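Local coordinates for protein Cry23AA1 (Bacillus thuringiensis, PDB 4RHZ) that is probably a pore-forming insecticidal toxin of the aerolysin family that pairs with Cry37Aa1 in a binary complex and binds zinc, at residues A[71-77]-A[150-154]. Sequence-based numbering, arbitrary orientation. Where two conformers were deposited one is given.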
loop_
_atom_site.group_PDB
_atom_site.type_symbol
_atom_site.label_atom_id
_atom_site.label_comp_id
_atom_site.label_asym_id
_atom_site.label_seq_id
_atom_site.Cartn_x
_atom_site.Cartn_y
_atom_site.Cartn_z
ATOM N N VAL A 71 -26.310 -14.685 3.160
ATOM C CA VAL A 71 -25.074 -14.671 4.017
ATOM C C VAL A 71 -24.591 -13.226 4.229
ATOM O O VAL A 71 -24.490 -12.447 3.274
ATOM C CB VAL A 71 -23.899 -15.532 3.453
ATOM C CG1 VAL A 71 -24.219 -17.027 3.562
ATOM C CG2 VAL A 71 -23.626 -15.199 1.997
ATOM N N SER A 72 -24.302 -12.920 5.490
ATOM C CA SER A 72 -24.029 -11.597 5.960
ATOM C C SER A 72 -22.726 -11.667 6.706
ATOM O O SER A 72 -22.527 -12.583 7.519
ATOM C CB SER A 72 -25.057 -11.174 7.033
ATOM O OG SER A 72 -26.282 -10.956 6.411
ATOM N N PHE A 73 -21.924 -10.636 6.525
ATOM C CA PHE A 73 -20.612 -10.559 7.146
ATOM C C PHE A 73 -20.412 -9.194 7.736
ATOM O O PHE A 73 -20.883 -8.169 7.206
ATOM C CB PHE A 73 -19.539 -10.764 6.093
ATOM C CG PHE A 73 -19.560 -12.114 5.491
ATOM C CD1 PHE A 73 -20.099 -12.317 4.227
ATOM C CD2 PHE A 73 -19.047 -13.176 6.186
ATOM C CE1 PHE A 73 -20.097 -13.590 3.655
ATOM C CE2 PHE A 73 -19.044 -14.459 5.635
ATOM C CZ PHE A 73 -19.567 -14.661 4.353
ATOM N N THR A 74 -19.689 -9.181 8.820
ATOM C CA THR A 74 -19.277 -7.932 9.346
ATOM C C THR A 74 -17.791 -7.952 9.718
ATOM O O THR A 74 -17.279 -8.939 10.231
ATOM C CB THR A 74 -20.192 -7.555 10.502
ATOM O OG1 THR A 74 -20.208 -6.137 10.598
ATOM C CG2 THR A 74 -19.742 -8.179 11.822
ATOM N N TRP A 75 -17.103 -6.847 9.466
ATOM C CA TRP A 75 -15.733 -6.754 9.919
ATOM C C TRP A 75 -15.294 -5.324 10.276
ATOM O O TRP A 75 -15.609 -4.363 9.571
ATOM C CB TRP A 75 -14.797 -7.363 8.881
ATOM C CG TRP A 75 -13.479 -7.709 9.448
ATOM C CD1 TRP A 75 -13.194 -8.702 10.354
ATOM C CD2 TRP A 75 -12.240 -7.046 9.166
ATOM N NE1 TRP A 75 -11.833 -8.696 10.650
ATOM C CE2 TRP A 75 -11.234 -7.686 9.929
ATOM C CE3 TRP A 75 -11.881 -5.977 8.326
ATOM C CZ2 TRP A 75 -9.884 -7.290 9.876
ATOM C CZ3 TRP A 75 -10.533 -5.577 8.272
ATOM C CH2 TRP A 75 -9.553 -6.232 9.039
ATOM N N THR A 76 -14.597 -5.189 11.390
ATOM C CA THR A 76 -14.128 -3.870 11.819
ATOM C C THR A 76 -12.606 -3.802 11.677
ATOM O O THR A 76 -11.893 -4.558 12.308
ATOM C CB THR A 76 -14.609 -3.473 13.230
ATOM O OG1 THR A 76 -14.411 -4.580 14.107
ATOM C CG2 THR A 76 -16.054 -3.137 13.230
ATOM N N GLU A 77 -12.159 -2.976 10.749
ATOM C CA GLU A 77 -10.731 -2.790 10.469
ATOM C C GLU A 77 -10.285 -1.506 11.167
ATOM O O GLU A 77 -11.026 -0.509 11.248
ATOM C CB GLU A 77 -10.456 -2.627 8.977
ATOM C CG GLU A 77 -10.954 -1.261 8.355
ATOM C CD GLU A 77 -10.207 -0.900 7.045
ATOM O OE1 GLU A 77 -9.754 -1.877 6.375
ATOM O OE2 GLU A 77 -10.059 0.309 6.713
ATOM N N ALA A 150 -19.177 -19.460 1.460
ATOM C CA ALA A 150 -19.128 -18.043 1.118
ATOM C C ALA A 150 -18.012 -17.482 2.019
ATOM O O ALA A 150 -18.121 -17.506 3.280
ATOM C CB ALA A 150 -20.484 -17.308 1.355
ATOM N N ALA A 151 -16.915 -17.092 1.384
ATOM C CA ALA A 151 -15.736 -16.546 2.147
ATOM C C ALA A 151 -15.743 -15.007 2.031
ATOM O O ALA A 151 -15.917 -14.455 0.961
ATOM C CB ALA A 151 -14.414 -17.151 1.600
ATOM N N TYR A 152 -15.548 -14.325 3.141
ATOM C CA TYR A 152 -15.480 -12.853 3.136
ATOM C C TYR A 152 -14.021 -12.422 2.964
ATOM O O TYR A 152 -13.138 -12.822 3.745
ATOM C CB TYR A 152 -16.050 -12.356 4.488
ATOM C CG TYR A 152 -16.379 -10.895 4.545
ATOM C CD1 TYR A 152 -16.994 -10.263 3.463
ATOM C CD2 TYR A 152 -16.178 -10.167 5.719
ATOM C CE1 TYR A 152 -17.354 -8.938 3.541
ATOM C CE2 TYR A 152 -16.509 -8.816 5.783
ATOM C CZ TYR A 152 -17.089 -8.237 4.728
ATOM O OH TYR A 152 -17.476 -6.949 4.812
ATOM N N ILE A 153 -13.769 -11.653 1.908
ATOM C CA ILE A 153 -12.424 -11.254 1.507
ATOM C C ILE A 153 -12.304 -9.727 1.714
ATOM O O ILE A 153 -13.181 -8.975 1.231
ATOM C CB ILE A 153 -12.154 -11.443 -0.031
ATOM C CG1 ILE A 153 -12.034 -12.916 -0.533
ATOM C CG2 ILE A 153 -10.859 -10.811 -0.415
ATOM C CD1 ILE A 153 -11.972 -13.936 0.512
ATOM N N ILE A 154 -11.246 -9.266 2.405
ATOM C CA ILE A 154 -10.950 -7.820 2.484
ATOM C C ILE A 154 -9.662 -7.533 1.684
ATOM O O ILE A 154 -8.626 -8.193 1.889
ATOM C CB ILE A 154 -10.948 -7.328 3.953
ATOM C CG1 ILE A 154 -11.211 -5.814 4.059
ATOM C CG2 ILE A 154 -9.686 -7.712 4.669
ATOM C CD1 ILE A 154 -10.269 -4.975 3.301
#
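Phe73 and Tyr152 meet as two flat rings lying at 6° to each other, yet with centroids 4.8 Å apart they are slid so far that they barely overlap. What faces each ring is mainly the other residue's methylene. Phe73 CB stands 3.4 Å from the centroid of the Tyr152 ring, over its centre and 9° off the normal; in return Tyr152 CB lies over one face of the Phe73 ring, toward the rim. In these two CH-pi contacts the side chains slide past each other in opposite directions, each presenting its CB to the other ring; CG of Phe73 is placed anti to its own carbonyl carbon, beside the backbone N.

No hydrogen bond joins the segments; their axes come no closer than 8.5 Å and run 30° from parallel, evidence of face-to-face packing through side chains. Both segments belong to the long strands, 67-90 and 146-179, of the elongated beta structure of an aerolysin-type toxin. Strand 126-142 pairs antiparallel with 71-77 through backbone hydrogen bonds, while strand 50-61 pairs antiparallel with 146-179.

The remaining apolar contacts flank the ring pair. Trp75 CB sits at the edge of the Tyr152 ring, 3.8 Å from CE2; an approach of Trp75 CZ3 to Ile154 CG2 farther along is doubtful, as Ile154 is modelled in two conformers. Toward the other end, Val71 CG2 touches Ala150 CB at 3.8 Å.

Polar atoms meet the contact in three places. Ala150 O lies 3.4 Å from Phe73 CZ, near the ring plane at its edge. The hydroxyl of buried Tyr152 is hydrogen-bonded to Asp136 OD1, tying its ring to the strand that pairs with 71-77, where Asp136 is also the backbone partner of Phe73. Glu77 lies beside the zinc ligands His79 and His132.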